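Local structure of small TOPRIM domain protein (Geobacillus stearothermophilus, 2FCJ) at residues Val4-Ile9 with Leu23-Val28. The protein is of unknown function but consists largely of a Toprim domain, a fold shared with topoisomerases and primases, and so probably acts on nucleic acids. Residues are numbered along the deposited sequence; the frame is centred on the assembly and turned at random. Where two conformers were deposited one is given.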
ATOM      1  N   VAL A   4       0.360  16.544   3.001  1.00 16.47           N
ATOM      2  CA  VAL A   4       0.480  15.100   2.914  1.00 18.73           C
ATOM      3  C   VAL A   4       0.761  14.708   1.471  1.00 21.43           C
ATOM      4  O   VAL A   4       0.066  15.179   0.559  1.00 25.26           O
ATOM      5  CB  VAL A   4      -0.813  14.419   3.421  1.00 20.43           C
ATOM      6  CG1 VAL A   4      -0.739  12.913   3.205  1.00 23.77           C
ATOM      7  CG2 VAL A   4      -1.023  14.737   4.878  1.00 24.66           C
ATOM      8  N   GLU A   5       1.846  13.961   1.261  1.00 19.73           N
ATOM      9  CA  GLU A   5       2.282  13.585  -0.089  0.50 23.17           C
ATOM     10  C   GLU A   5       2.239  12.090  -0.345  1.00 23.55           C
ATOM     11  O   GLU A   5       2.159  11.644  -1.493  1.00 25.96           O
ATOM     12  CB  GLU A   5       3.707  14.068  -0.345  0.50 26.73           C
ATOM     13  CG  GLU A   5       3.920  15.539  -0.087  0.50 28.74           C
ATOM     14  CD  GLU A   5       4.941  16.138  -1.019  0.50 29.25           C
ATOM     15  OE1 GLU A   5       6.031  15.547  -1.176  0.50 31.69           O
ATOM     16  OE2 GLU A   5       4.639  17.185  -1.607  0.50 30.42           O
ATOM     17  N   LYS A   6       2.309  11.305   0.718  1.00 20.82           N
ATOM     18  CA  LYS A   6       2.422   9.862   0.575  1.00 20.98           C
ATOM     19  C   LYS A   6       1.068   9.223   0.505  1.00 19.72           C
ATOM     20  O   LYS A   6       0.169   9.556   1.263  1.00 19.96           O
ATOM     21  CB  LYS A   6       3.204   9.294   1.741  1.00 22.32           C
ATOM     22  CG  LYS A   6       4.624   9.809   1.780  1.00 22.21           C
ATOM     23  CD  LYS A   6       5.388   9.180   2.928  1.00 21.83           C
ATOM     24  CE  LYS A   6       6.665   9.947   3.210  1.00 23.58           C
ATOM     25  NZ  LYS A   6       7.504   9.185   4.169  1.00 24.35           N
ATOM     26  N   VAL A   7       0.993   8.182  -0.324  1.00 19.45           N
ATOM     27  CA  VAL A   7      -0.224   7.422  -0.539  1.00 20.31           C
ATOM     28  C   VAL A   7       0.130   5.936  -0.617  1.00 20.57           C
ATOM     29  O   VAL A   7       1.063   5.564  -1.344  1.00 21.64           O
ATOM     30  CB  VAL A   7      -0.873   7.814  -1.871  1.00 21.41           C
ATOM     31  CG1 VAL A   7      -2.156   7.012  -2.094  1.00 23.26           C
ATOM     32  CG2 VAL A   7      -1.164   9.317  -1.908  1.00 23.10           C
ATOM     33  N   ILE A   8      -0.556   5.099   0.164  1.00 19.90           N
ATOM     34  CA  ILE A   8      -0.445   3.642   0.039  1.00 19.51           C
ATOM     35  C   ILE A   8      -1.774   3.104  -0.451  1.00 20.83           C
ATOM     36  O   ILE A   8      -2.823   3.420   0.113  1.00 20.08           O
ATOM     37  CB  ILE A   8      -0.073   2.982   1.384  1.00 21.05           C
ATOM     38  CG1 ILE A   8       1.302   3.459   1.832  1.00 20.77           C
ATOM     39  CG2 ILE A   8      -0.057   1.437   1.284  1.00 21.60           C
ATOM     40  CD1 ILE A   8       1.595   3.137   3.269  1.00 22.12           C
ATOM     41  N   ILE A   9      -1.716   2.275  -1.491  1.00 20.18           N
ATOM     42  CA  ILE A   9      -2.894   1.612  -2.025  1.00 20.39           C
ATOM     43  C   ILE A   9      -2.831   0.145  -1.665  1.00 19.16           C
ATOM     44  O   ILE A   9      -1.787  -0.492  -1.791  1.00 20.05           O
ATOM     45  CB  ILE A   9      -2.961   1.787  -3.553  1.00 20.02           C
ATOM     46  CG1 ILE A   9      -2.955   3.282  -3.907  1.00 21.89           C
ATOM     47  CG2 ILE A   9      -4.192   1.087  -4.129  1.00 22.07           C
ATOM     48  CD1 ILE A   9      -2.771   3.583  -5.381  1.00 23.32           C
ATOM     49  N   LEU A  23       1.348   3.246  11.135  1.00 19.20           N
ATOM     50  CA  LEU A  23       1.938   4.482  10.651  1.00 18.63           C
ATOM     51  C   LEU A  23       2.014   5.561  11.719  1.00 19.87           C
ATOM     52  O   LEU A  23       1.134   5.670  12.572  1.00 22.16           O
ATOM     53  CB  LEU A  23       1.164   5.004   9.442  1.00 19.15           C
ATOM     54  CG  LEU A  23       1.404   4.232   8.151  1.00 18.91           C
ATOM     55  CD1 LEU A  23       0.408   4.617   7.077  1.00 20.13           C
ATOM     56  CD2 LEU A  23       2.821   4.447   7.700  1.00 19.83           C
ATOM     57  N   ASN A  24       3.079   6.345  11.664  1.00 20.04           N
ATOM     58  CA  ASN A  24       3.241   7.459  12.596  1.00 21.42           C
ATOM     59  C   ASN A  24       3.289   8.813  11.892  1.00 22.40           C
ATOM     60  O   ASN A  24       3.741   9.800  12.466  1.00 25.41           O
ATOM     61  CB  ASN A  24       4.497   7.266  13.448  1.00 25.68           C
ATOM     62  CG  ASN A  24       4.544   8.199  14.646  1.00 28.07           C
ATOM     63  OD1 ASN A  24       3.533   8.446  15.297  1.00 30.85           O
ATOM     64  ND2 ASN A  24       5.728   8.711  14.943  1.00 31.28           N
ATOM     65  N   GLU A  25       2.877   8.837  10.630  1.00 22.08           N
ATOM     66  CA  GLU A  25       2.680  10.086   9.900  1.00 20.93           C
ATOM     67  C   GLU A  25       1.376   9.957   9.106  1.00 22.31           C
ATOM     68  O   GLU A  25       0.906   8.846   8.855  1.00 21.50           O
ATOM     69  CB  GLU A  25       3.863  10.327   8.960  1.00 20.97           C
ATOM     70  CG  GLU A  25       4.092   9.217   7.914  1.00 21.92           C
ATOM     71  CD  GLU A  25       5.188   9.556   6.925  1.00 22.60           C
ATOM     72  OE1 GLU A  25       5.128  10.682   6.368  1.00 24.88           O
ATOM     73  OE2 GLU A  25       6.085   8.715   6.656  1.00 21.78           O
ATOM     74  N   PRO A  26       0.753  11.092   8.744  1.00 20.86           N
ATOM     75  CA  PRO A  26      -0.455  11.021   7.927  1.00 20.10           C
ATOM     76  C   PRO A  26      -0.156  10.521   6.509  1.00 20.56           C
ATOM     77  O   PRO A  26       0.787  10.969   5.877  1.00 20.64           O
ATOM     78  CB  PRO A  26      -0.946  12.475   7.894  1.00 22.03           C
ATOM     79  CG  PRO A  26       0.251  13.281   8.179  1.00 25.59           C
ATOM     80  CD  PRO A  26       1.094  12.475   9.112  1.00 22.78           C
ATOM     81  N   VAL A  27      -0.876   9.499   6.087  1.00 22.30           N
ATOM     82  CA  VAL A  27      -0.673   8.918   4.770  1.00 20.26           C
ATOM     83  C   VAL A  27      -2.062   8.636   4.270  1.00 20.36           C
ATOM     84  O   VAL A  27      -2.906   8.189   5.036  1.00 21.87           O
ATOM     85  CB  VAL A  27       0.115   7.587   4.872  1.00 21.81           C
ATOM     86  CG1 VAL A  27       0.104   6.843   3.535  1.00 22.14           C
ATOM     87  CG2 VAL A  27       1.534   7.826   5.363  1.00 22.60           C
ATOM     88  N   VAL A  28      -2.335   8.969   3.007  1.00 20.50           N
ATOM     89  CA  VAL A  28      -3.605   8.588   2.441  1.00 20.68           C
ATOM     90  C   VAL A  28      -3.535   7.107   2.113  1.00 20.11           C
ATOM     91  O   VAL A  28      -2.641   6.678   1.382  1.00 21.08           O
ATOM     92  CB  VAL A  28      -3.921   9.368   1.151  1.00 22.12           C
ATOM     93  CG1 VAL A  28      -5.293   8.983   0.609  1.00 26.55           C
ATOM     94  CG2 VAL A  28      -3.818  10.878   1.368  1.00 27.33           C
TER
HETATM   95  O   HOH W   1       7.311  11.938   6.171  1.00 38.80           O
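K6, V7 and I8 meet V27 and V28 where a right-handed beta-alpha-beta crossover of the Toprim fold closes: the chain leaves strand 6-10, runs through helix 13-22 and returns to start the parallel edge strand 28-31. V28 pairs with V7, its N donating to K6 O (3.1 Å) and its O accepting from I8 N (2.9 Å), so one residue bonds to both neighbours of its partner. V7 and V28 lie side by side on one face of the sheet. Towards helix 94-103, V27 CG1, anti to its own N (chi1 169°), packs against I8 CG1 at 4.0 Å, and I8 also touches L101. Ahead of the strand, V4 CG2 touches the CB-CG edge of the P26 ring, 3.8 Å from P26 CB. The extended chain of K6 crosses E25 at about a right angle, and K6 NZ forms a 2.9 Å salt bridge on the syn side of E25 OE2, 16° out of the carboxylate plane. F106 adds a cation-pi contact to K6. A methionine at K6 would probably leave the E25 carboxylate without its cationic mate. E25 OE2 also accepts from D107 N. The other carboxylate oxygen, E25 OE1, takes a hydrogen bond from a water 2.5 Å away, which K6 NZ reaches only weakly.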